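Local structure of nucleosome assembly protein 1, putative (Plasmodium falciparum, 3FS3) at residues 90-95 / 142-147; 114-119 / 127-132; 162-167 / 173-178. The protein probably works as a histone chaperone that binds histones and chromatin, as in other nucleosome assembly proteins. All blocks are in the same frame, centred on the assembly; numbering follows the deposited sequence.

Contact 1. Residues 90-95 / 142-147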
loop_
_atom_site.group_PDB
_atom_site.type_symbol
_atom_site.label_atom_id
_atom_site.label_comp_id
_atom_site.label_asym_id
_atom_site.label_seq_id
_atom_site.Cartn_x
_atom_site.Cartn_y
_atom_site.Cartn_z
ATOM N N ILE A 90 -9.430 18.827 14.533
ATOM C CA ILE A 90 -9.779 19.430 13.258
ATOM C C ILE A 90 -11.077 18.824 12.739
ATOM O O ILE A 90 -11.891 19.521 12.136
ATOM C CB ILE A 90 -8.639 19.248 12.238
ATOM C CG1 ILE A 90 -7.357 19.872 12.810
ATOM C CG2 ILE A 90 -8.992 19.937 10.925
ATOM C CD1 ILE A 90 -6.137 19.747 11.911
ATOM N N TYR A 91 -11.284 17.534 12.993
ATOM C CA TYR A 91 -12.511 16.878 12.550
ATOM C C TYR A 91 -13.693 17.356 13.390
ATOM O O TYR A 91 -14.780 17.600 12.860
ATOM C CB TYR A 91 -12.394 15.347 12.651
ATOM C CG TYR A 91 -11.347 14.735 11.742
ATOM C CD1 TYR A 91 -11.106 15.262 10.471
ATOM C CD2 TYR A 91 -10.616 13.613 12.139
ATOM C CE1 TYR A 91 -10.169 14.689 9.617
ATOM C CE2 TYR A 91 -9.671 13.031 11.291
ATOM C CZ TYR A 91 -9.454 13.576 10.032
ATOM O OH TYR A 91 -8.512 13.026 9.189
ATOM N N ASP A 92 -13.481 17.495 14.697
ATOM C CA ASP A 92 -14.546 17.939 15.587
ATOM C C ASP A 92 -14.985 19.364 15.287
ATOM O O ASP A 92 -16.154 19.707 15.484
ATOM C CB ASP A 92 -14.114 17.850 17.053
ATOM C CG ASP A 92 -13.736 16.446 17.462
ATOM O OD1 ASP A 92 -14.410 15.494 17.007
ATOM O OD2 ASP A 92 -12.775 16.294 18.246
ATOM N N LYS A 93 -14.055 20.198 14.828
ATOM C CA LYS A 93 -14.402 21.577 14.510
ATOM C C LYS A 93 -15.312 21.591 13.292
ATOM O O LYS A 93 -16.284 22.338 13.232
ATOM C CB LYS A 93 -13.142 22.418 14.255
ATOM C CG LYS A 93 -12.452 22.859 15.542
ATOM C CD LYS A 93 -11.291 23.834 15.304
ATOM C CE LYS A 93 -10.101 23.169 14.617
ATOM N NZ LYS A 93 -8.912 24.083 14.507
ATOM N N ARG A 94 -14.997 20.748 12.323
ATOM C CA ARG A 94 -15.805 20.661 11.118
ATOM C C ARG A 94 -17.217 20.202 11.487
ATOM O O ARG A 94 -18.200 20.792 11.051
ATOM C CB ARG A 94 -15.155 19.679 10.151
ATOM C CG ARG A 94 -16.091 19.097 9.123
ATOM C CD ARG A 94 -15.723 17.653 8.897
ATOM N NE ARG A 94 -14.627 17.516 7.964
ATOM C CZ ARG A 94 -13.900 16.417 7.816
ATOM N NH1 ARG A 94 -14.146 15.343 8.556
ATOM N NH2 ARG A 94 -12.933 16.390 6.907
ATOM N N ARG A 95 -17.314 19.158 12.308
ATOM C CA ARG A 95 -18.613 18.638 12.722
ATOM C C ARG A 95 -19.414 19.751 13.396
ATOM O O ARG A 95 -20.580 20.002 13.058
ATOM C CB ARG A 95 -18.426 17.477 13.705
ATOM C CG ARG A 95 -19.711 16.782 14.120
ATOM C CD ARG A 95 -19.525 16.129 15.476
ATOM N NE ARG A 95 -19.391 17.136 16.527
ATOM C CZ ARG A 95 -18.568 17.038 17.567
ATOM N NH1 ARG A 95 -17.787 15.970 17.707
ATOM N NH2 ARG A 95 -18.523 18.010 18.468
ATOM N N ASP A 142 -22.249 13.240 10.388
ATOM C CA ASP A 142 -20.812 13.099 10.489
ATOM C C ASP A 142 -20.349 11.675 10.241
ATOM O O ASP A 142 -21.084 10.714 10.484
ATOM C CB ASP A 142 -20.380 13.562 11.885
ATOM C CG ASP A 142 -18.874 13.737 12.019
ATOM O OD1 ASP A 142 -18.208 14.099 11.028
ATOM O OD2 ASP A 142 -18.359 13.534 13.138
ATOM N N ILE A 143 -19.128 11.561 9.732
ATOM C CA ILE A 143 -18.493 10.276 9.470
ATOM C C ILE A 143 -17.152 10.368 10.178
ATOM O O ILE A 143 -16.400 11.323 9.967
ATOM C CB ILE A 143 -18.234 10.034 7.970
ATOM C CG1 ILE A 143 -19.541 10.115 7.185
ATOM C CG2 ILE A 143 -17.616 8.647 7.774
ATOM C CD1 ILE A 143 -19.363 9.826 5.699
ATOM N N ARG A 144 -16.861 9.388 11.028
ATOM C CA ARG A 144 -15.611 9.376 11.781
ATOM C C ARG A 144 -14.940 8.010 11.759
ATOM O O ARG A 144 -15.591 6.986 11.555
ATOM C CB ARG A 144 -15.865 9.780 13.242
ATOM C CG ARG A 144 -16.431 11.186 13.410
ATOM C CD ARG A 144 -16.854 11.496 14.854
ATOM N NE ARG A 144 -15.729 11.566 15.788
ATOM C CZ ARG A 144 -15.223 10.525 16.444
ATOM N NH1 ARG A 144 -15.742 9.315 16.279
ATOM N NH2 ARG A 144 -14.197 10.693 17.272
ATOM N N CYS A 145 -13.629 8.010 11.963
ATOM C CA CYS A 145 -12.855 6.777 12.005
ATOM C C CYS A 145 -12.149 6.709 13.359
ATOM O O CYS A 145 -11.556 7.689 13.811
ATOM C CB CYS A 145 -11.820 6.746 10.885
ATOM S SG CYS A 145 -10.755 5.272 10.916
ATOM N N ASP A 146 -12.229 5.549 13.999
ATOM C CA ASP A 146 -11.606 5.334 15.299
ATOM C C ASP A 146 -10.877 4.001 15.327
ATOM O O ASP A 146 -11.217 3.080 14.579
ATOM C CB ASP A 146 -12.667 5.314 16.404
ATOM C CG ASP A 146 -13.161 6.688 16.767
ATOM O OD1 ASP A 146 -14.358 6.811 17.116
ATOM O OD2 ASP A 146 -12.355 7.642 16.722
ATOM N N TYR A 147 -9.866 3.914 16.190
ATOM C CA TYR A 147 -9.109 2.681 16.374
ATOM C C TYR A 147 -9.957 1.900 17.359
ATOM O O TYR A 147 -10.696 2.495 18.142
ATOM C CB TYR A 147 -7.753 2.943 17.050
ATOM C CG TYR A 147 -6.688 3.544 16.172
ATOM C CD1 TYR A 147 -6.160 2.828 15.099
ATOM C CD2 TYR A 147 -6.197 4.827 16.417
ATOM C CE1 TYR A 147 -5.171 3.372 14.288
ATOM C CE2 TYR A 147 -5.206 5.385 15.610
ATOM C CZ TYR A 147 -4.697 4.650 14.546
ATOM O OH TYR A 147 -3.722 5.189 13.736
#
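Arg95 and Asp142 bring the long helix 49-99 up to the edge strand 140-147, joining the two hallmarks of the NAP fold: an elongated helix that packs against a second subunit and an antiparallel sheet domain. The contact is small, 177 Å² in all, and no hydrogen bond crosses it.

Its van der Waals part is the meeting of the aliphatic part of Arg95 with the carboxylate of Asp142. CG and CD of Arg95 both lie 3.7 Å from Asp142 OD2, and the two side chains cross at about a right angle. Because Asp142 CG stands anti to the backbone N (chi1 -168°), the carboxylate reaches across to the helix. The Arg95 chain bends at chi3 (69°) and carries its guanidinium past the acid, so the opposite charges are near each other without pairing.

The electrostatic part is a row of alternating charges. On the helix, Arg95 NH1 makes a long salt bridge of 3.5 Å to Asp92 OD1. That same oxygen faces an edge of the Arg144 guanidinium, 4.3 Å from NE, which is beyond salt-bridge range but probably still attractive.

Tyr91 and Arg94 turn to other partners. Both touch helix 260-289, where Arg94 NH2 bonds the Ile282 carbonyl, and both pack on the second subunit, against Tyr65 and Gln62 of that chain. On the strand, Ile143 and Cys145 touch helix 260-289 as well.

Arg144 is held from within its own strand: NH1 donates to Asp146 OD1 at 3.0 Å, on the syn side but tilted well out of the carboxylate plane, with the acceptor close to the guanidinium plane and an N-H...O angle of 160°.

Contact 2. Residues 114-119 / 127-132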
loop_
_atom_site.group_PDB
_atom_site.type_symbol
_atom_site.label_atom_id
_atom_site.label_comp_id
_atom_site.label_asym_id
_atom_site.label_seq_id
_atom_site.Cartn_x
_atom_site.Cartn_y
_atom_site.Cartn_z
ATOM N N PHE A 114 -23.995 18.117 2.917
ATOM C CA PHE A 114 -22.538 18.085 2.907
ATOM C C PHE A 114 -21.895 16.734 2.630
ATOM O O PHE A 114 -21.094 16.608 1.713
ATOM C CB PHE A 114 -21.963 18.603 4.227
ATOM C CG PHE A 114 -20.459 18.547 4.277
ATOM C CD1 PHE A 114 -19.692 19.480 3.576
ATOM C CD2 PHE A 114 -19.816 17.531 4.970
ATOM C CE1 PHE A 114 -18.299 19.398 3.566
ATOM C CE2 PHE A 114 -18.427 17.435 4.972
ATOM C CZ PHE A 114 -17.660 18.378 4.262
ATOM N N TRP A 115 -22.217 15.729 3.435
ATOM C CA TRP A 115 -21.603 14.419 3.251
ATOM C C TRP A 115 -22.080 13.701 1.991
ATOM O O TRP A 115 -21.285 13.053 1.307
ATOM C CB TRP A 115 -21.822 13.535 4.488
ATOM C CG TRP A 115 -21.179 14.086 5.712
ATOM C CD1 TRP A 115 -21.799 14.740 6.739
ATOM C CD2 TRP A 115 -19.780 14.087 6.022
ATOM N NE1 TRP A 115 -20.872 15.149 7.667
ATOM C CE2 TRP A 115 -19.626 14.765 7.253
ATOM C CE3 TRP A 115 -18.641 13.581 5.380
ATOM C CZ2 TRP A 115 -18.378 14.949 7.858
ATOM C CZ3 TRP A 115 -17.402 13.761 5.979
ATOM C CH2 TRP A 115 -17.281 14.442 7.212
ATOM N N LEU A 116 -23.366 13.813 1.676
ATOM C CA LEU A 116 -23.866 13.167 0.472
ATOM C C LEU A 116 -23.069 13.659 -0.722
ATOM O O LEU A 116 -22.613 12.856 -1.537
ATOM C CB LEU A 116 -25.341 13.472 0.235
ATOM C CG LEU A 116 -25.817 13.044 -1.168
ATOM C CD1 LEU A 116 -25.546 11.554 -1.373
ATOM C CD2 LEU A 116 -27.305 13.346 -1.341
ATOM N N ARG A 117 -22.890 14.973 -0.821
ATOM C CA ARG A 117 -22.160 15.534 -1.949
ATOM C C ARG A 117 -20.687 15.174 -1.941
ATOM O O ARG A 117 -20.111 14.900 -2.989
ATOM C CB ARG A 117 -22.359 17.045 -2.012
ATOM C CG ARG A 117 -23.776 17.398 -2.419
ATOM C CD ARG A 117 -24.008 18.885 -2.586
ATOM N NE ARG A 117 -25.427 19.165 -2.803
ATOM C CZ ARG A 117 -25.975 20.374 -2.739
ATOM N NH1 ARG A 117 -25.225 21.436 -2.463
ATOM N NH2 ARG A 117 -27.279 20.522 -2.942
ATOM N N ALA A 118 -20.071 15.158 -0.764
ATOM C CA ALA A 118 -18.668 14.781 -0.685
ATOM C C ALA A 118 -18.552 13.337 -1.183
ATOM O O ALA A 118 -17.698 13.027 -2.014
ATOM C CB ALA A 118 -18.163 14.891 0.760
ATOM N N LEU A 119 -19.417 12.458 -0.677
ATOM C CA LEU A 119 -19.409 11.051 -1.088
ATOM C C LEU A 119 -19.681 10.902 -2.590
ATOM O O LEU A 119 -19.034 10.103 -3.268
ATOM C CB LEU A 119 -20.460 10.259 -0.304
ATOM C CG LEU A 119 -20.261 10.073 1.202
ATOM C CD1 LEU A 119 -21.528 9.505 1.819
ATOM C CD2 LEU A 119 -19.083 9.151 1.456
ATOM N N HIS A 127 -20.061 4.984 -6.799
ATOM C CA HIS A 127 -20.555 3.784 -7.472
ATOM C C HIS A 127 -21.507 2.928 -6.646
ATOM O O HIS A 127 -22.299 2.173 -7.210
ATOM C CB HIS A 127 -19.382 2.926 -7.954
ATOM C CG HIS A 127 -18.578 3.569 -9.038
ATOM N ND1 HIS A 127 -17.352 3.087 -9.443
ATOM C CD2 HIS A 127 -18.817 4.669 -9.792
ATOM C CE1 HIS A 127 -16.871 3.863 -10.398
ATOM N NE2 HIS A 127 -17.741 4.829 -10.628
ATOM N N VAL A 128 -21.440 3.033 -5.322
ATOM C CA VAL A 128 -22.333 2.246 -4.483
ATOM C C VAL A 128 -23.494 3.060 -3.908
ATOM O O VAL A 128 -24.254 2.563 -3.074
ATOM C CB VAL A 128 -21.561 1.549 -3.339
ATOM C CG1 VAL A 128 -20.637 0.492 -3.923
ATOM C CG2 VAL A 128 -20.754 2.564 -2.533
ATOM N N ILE A 129 -23.645 4.301 -4.373
ATOM C CA ILE A 129 -24.724 5.168 -3.903
ATOM C C ILE A 129 -25.799 5.293 -4.956
ATOM O O ILE A 129 -25.547 5.799 -6.055
ATOM C CB ILE A 129 -24.237 6.597 -3.577
ATOM C CG1 ILE A 129 -23.186 6.561 -2.466
ATOM C CG2 ILE A 129 -25.420 7.464 -3.138
ATOM C CD1 ILE A 129 -22.611 7.926 -2.141
ATOM N N GLU A 130 -27.005 4.848 -4.609
ATOM C CA GLU A 130 -28.133 4.910 -5.528
ATOM C C GLU A 130 -29.020 6.123 -5.255
ATOM O O GLU A 130 -28.960 6.744 -4.193
ATOM C CB GLU A 130 -28.981 3.633 -5.432
ATOM C CG GLU A 130 -28.226 2.338 -5.697
ATOM C CD GLU A 130 -27.393 2.398 -6.969
ATOM O OE1 GLU A 130 -27.867 2.984 -7.971
ATOM O OE2 GLU A 130 -26.271 1.850 -6.964
ATOM N N ASP A 131 -29.860 6.439 -6.228
ATOM C CA ASP A 131 -30.768 7.561 -6.126
ATOM C C ASP A 131 -31.647 7.474 -4.871
ATOM O O ASP A 131 -31.893 8.484 -4.211
ATOM C CB ASP A 131 -31.618 7.619 -7.398
ATOM C CG ASP A 131 -30.763 7.547 -8.661
ATOM O OD1 ASP A 131 -30.061 6.528 -8.847
ATOM O OD2 ASP A 131 -30.787 8.507 -9.462
ATOM N N HIS A 132 -32.108 6.272 -4.533
ATOM C CA HIS A 132 -32.940 6.118 -3.345
ATOM C C HIS A 132 -32.124 6.263 -2.066
ATOM O O HIS A 132 -32.667 6.557 -1.013
ATOM C CB HIS A 132 -33.679 4.770 -3.351
ATOM C CG HIS A 132 -32.845 3.610 -3.802
ATOM N ND1 HIS A 132 -32.546 3.378 -5.127
ATOM C CD2 HIS A 132 -32.289 2.589 -3.108
ATOM C CE1 HIS A 132 -31.847 2.262 -5.231
ATOM N NE2 HIS A 132 -31.676 1.763 -4.021
#
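Ile129 points its side chain at the helix 114-120 and meets Leu116 and Leu119, which lie one turn apart on it. Its two branches divide the work. The long branch runs out extended (chi2 177°), and its terminal CD1 comes end-on to the base of Leu119, 3.7 Å from CB. The short branch, CG2, turns to Leu116 and approaches CD1 more loosely, at 4.5 Å. Leu119 is directed toward Ile129 and is touched at its base, whereas Leu116 leaves the helix to one side and closes in through its end methyl.

The backbones stay well apart, with 8.4 Å between the CA atoms of Leu119 and Ile129, and the side chains bridge the gap. All three residues are buried, and the core carries on beyond them: Leu116 touches Val138, and Leu119 touches Leu140 of strand 140-147. The contact thus packs the connection leading into helix 131-137 against helix 114-120, earlier in the chain, within the alpha/beta domain of the NAP fold.

No hydrogen bond or charge pair joins the two segments. With only 111 Å² buried between them, their association rests on the apolar fit of one isoleucine over two leucines and on exclusion of water, without directional bonds.

Contact 3. Residues 162-167 / 173-178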
loop_
_atom_site.group_PDB
_atom_site.type_symbol
_atom_site.label_atom_id
_atom_site.label_comp_id
_atom_site.label_asym_id
_atom_site.label_seq_id
_atom_site.Cartn_x
_atom_site.Cartn_y
_atom_site.Cartn_z
ATOM N N PHE A 162 -21.021 6.372 11.226
ATOM C CA PHE A 162 -21.878 7.253 10.443
ATOM C C PHE A 162 -22.973 7.789 11.372
ATOM O O PHE A 162 -23.866 7.048 11.791
ATOM C CB PHE A 162 -22.486 6.465 9.280
ATOM C CG PHE A 162 -21.461 5.911 8.321
ATOM C CD1 PHE A 162 -21.246 6.512 7.083
ATOM C CD2 PHE A 162 -20.685 4.814 8.673
ATOM C CE1 PHE A 162 -20.272 6.025 6.211
ATOM C CE2 PHE A 162 -19.709 4.318 7.810
ATOM C CZ PHE A 162 -19.503 4.928 6.572
ATOM N N TYR A 163 -22.885 9.074 11.703
ATOM C CA TYR A 163 -23.845 9.700 12.600
ATOM C C TYR A 163 -25.004 10.297 11.814
ATOM O O TYR A 163 -24.801 11.075 10.880
ATOM C CB TYR A 163 -23.147 10.782 13.427
ATOM C CG TYR A 163 -22.061 10.232 14.328
ATOM C CD1 TYR A 163 -22.273 10.063 15.699
ATOM C CD2 TYR A 163 -20.829 9.840 13.801
ATOM C CE1 TYR A 163 -21.284 9.512 16.522
ATOM C CE2 TYR A 163 -19.844 9.291 14.609
ATOM C CZ TYR A 163 -20.076 9.125 15.965
ATOM O OH TYR A 163 -19.105 8.538 16.743
ATOM N N PHE A 164 -26.220 9.934 12.199
ATOM C CA PHE A 164 -27.404 10.417 11.504
ATOM C C PHE A 164 -28.313 11.236 12.407
ATOM O O PHE A 164 -28.479 10.928 13.590
ATOM C CB PHE A 164 -28.207 9.232 10.956
ATOM C CG PHE A 164 -27.556 8.535 9.802
ATOM C CD1 PHE A 164 -27.866 8.893 8.494
ATOM C CD2 PHE A 164 -26.649 7.504 10.019
ATOM C CE1 PHE A 164 -27.294 8.234 7.420
ATOM C CE2 PHE A 164 -26.067 6.838 8.947
ATOM C CZ PHE A 164 -26.392 7.202 7.644
ATOM N N ALA A 165 -28.904 12.283 11.844
ATOM C CA ALA A 165 -29.835 13.103 12.598
ATOM C C ALA A 165 -31.118 12.285 12.653
ATOM O O ALA A 165 -31.276 11.317 11.908
ATOM C CB ALA A 165 -30.083 14.422 11.873
ATOM N N THR A 166 -32.019 12.656 13.552
ATOM C CA THR A 166 -33.298 11.982 13.672
ATOM C C THR A 166 -33.822 11.950 12.250
ATOM O O THR A 166 -33.755 12.956 11.542
ATOM C CB THR A 166 -34.258 12.793 14.541
ATOM O OG1 THR A 166 -33.692 12.931 15.850
ATOM C CG2 THR A 166 -35.619 12.105 14.626
ATOM N N ASN A 167 -34.334 10.800 11.831
ATOM C CA ASN A 167 -34.795 10.658 10.465
ATOM C C ASN A 167 -35.944 9.652 10.381
ATOM O O ASN A 167 -36.121 8.828 11.265
ATOM C CB ASN A 167 -33.611 10.218 9.600
ATOM C CG ASN A 167 -33.199 8.794 9.881
ATOM O OD1 ASN A 167 -33.865 7.859 9.446
ATOM N ND2 ASN A 167 -32.109 8.617 10.631
ATOM N N SER A 173 -29.045 6.270 15.855
ATOM C CA SER A 173 -28.479 7.606 15.803
ATOM C C SER A 173 -27.080 7.462 15.215
ATOM O O SER A 173 -26.482 8.438 14.777
ATOM C CB SER A 173 -28.406 8.228 17.204
ATOM O OG SER A 173 -27.348 7.656 17.945
ATOM N N VAL A 174 -26.565 6.232 15.203
ATOM C CA VAL A 174 -25.235 5.957 14.662
ATOM C C VAL A 174 -25.119 4.566 14.046
ATOM O O VAL A 174 -25.572 3.584 14.629
ATOM C CB VAL A 174 -24.143 6.041 15.753
ATOM C CG1 VAL A 174 -22.784 5.792 15.135
ATOM C CG2 VAL A 174 -24.179 7.396 16.435
ATOM N N LEU A 175 -24.508 4.486 12.869
ATOM C CA LEU A 175 -24.290 3.199 12.214
ATOM C C LEU A 175 -22.774 3.025 12.107
ATOM O O LEU A 175 -22.081 3.896 11.567
ATOM C CB LEU A 175 -24.916 3.168 10.808
ATOM C CG LEU A 175 -26.438 3.274 10.680
ATOM C CD1 LEU A 175 -26.837 3.006 9.228
ATOM C CD2 LEU A 175 -27.116 2.268 11.608
ATOM N N THR A 176 -22.254 1.919 12.628
ATOM C CA THR A 176 -20.817 1.674 12.582
ATOM C C THR A 176 -20.470 0.417 11.808
ATOM O O THR A 176 -21.306 -0.464 11.597
ATOM C CB THR A 176 -20.226 1.505 13.980
ATOM O OG1 THR A 176 -20.637 0.241 14.512
ATOM C CG2 THR A 176 -20.697 2.615 14.904
ATOM N N LYS A 177 -19.214 0.348 11.396
ATOM C CA LYS A 177 -18.688 -0.785 10.660
ATOM C C LYS A 177 -17.290 -1.002 11.225
ATOM O O LYS A 177 -16.446 -0.104 11.169
ATOM C CB LYS A 177 -18.617 -0.454 9.169
ATOM C CG LYS A 177 -18.147 -1.600 8.286
ATOM C CD LYS A 177 -19.190 -2.688 8.193
ATOM C CE LYS A 177 -18.726 -3.834 7.296
ATOM N NZ LYS A 177 -18.834 -3.533 5.849
ATOM N N THR A 178 -17.056 -2.184 11.788
ATOM C CA THR A 178 -15.765 -2.511 12.380
ATOM C C THR A 178 -14.949 -3.472 11.519
ATOM O O THR A 178 -15.402 -4.566 11.193
ATOM C CB THR A 178 -15.945 -3.144 13.772
ATOM O OG1 THR A 178 -16.787 -2.306 14.572
ATOM C CG2 THR A 178 -14.590 -3.299 14.469
#
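The ring of Tyr163 has Val174 against one face: CG1 sits over the ring centre in a CH-pi contact, 4.2 Å from the centroid and 10° off the normal. The Val174 torsion that sets CG1 anti to the backbone N (chi1 -178°) places this branch there. CG2 of Val174 lies on the same side, just beyond the rim, 3.4 Å from Tyr163 CD1. The ring of Phe162 instead turns an edge to the backbone, its CD2 lying 3.3 Å from Leu175 O and nearly in the ring plane. Phe164 CE2 lies 3.9 Å from Leu175 CD1, in an oblique approach.

These contacts dress a beta hairpin whose strands run antiparallel, 169° between directions. Phe162 and Leu175 form a hydrogen-bonded pair, with Phe162 N to Leu175 O at 2.7 Å and Leu175 N to Phe162 O at 2.9 Å. Tyr163 and Val174 form the following non-hydrogen-bonded pair. Toward the turn, Phe164 N reaches Ser173 O at 3.0 Å, the donor standing well above the carbonyl plane.

Strand 158-164 lies between 140-147 and 174-181, and strand 192-197 follows on the far side. Phe162 and Leu175 share a face on which Phe241 touches both, its ring edge-to-face with that of Phe162. Lys177 is salt-bridged to Asp270 of helix 260-289, while Tyr163, on the opposite face, packs on Arg144 of strand 140-147.

Overall arrangement
Strand 140-147 is the common element. In contact 1 its outer edge faces helix 49-99, and on its inner side it pairs with strand 158-164 of contact 3, where Asp142 O and Tyr163 N, 2.7 Å apart, probably hydrogen-bond. The centres of contacts 1 and 3 are about 13 Å apart. The centre of contact 2 is about 18 Å from that of contact 1, but Trp115 bridges the distance, CZ2 lying 3.3 Å from Asp142 OD1 and CH2 3.5 Å from Arg94 NH1. Contacts 2 and 3 do not touch, their nearest atoms being about 6 Å apart. Contact 1 joins long helix to sheet, contact 2 packs the connection between them, and contact 3 closes the hairpin.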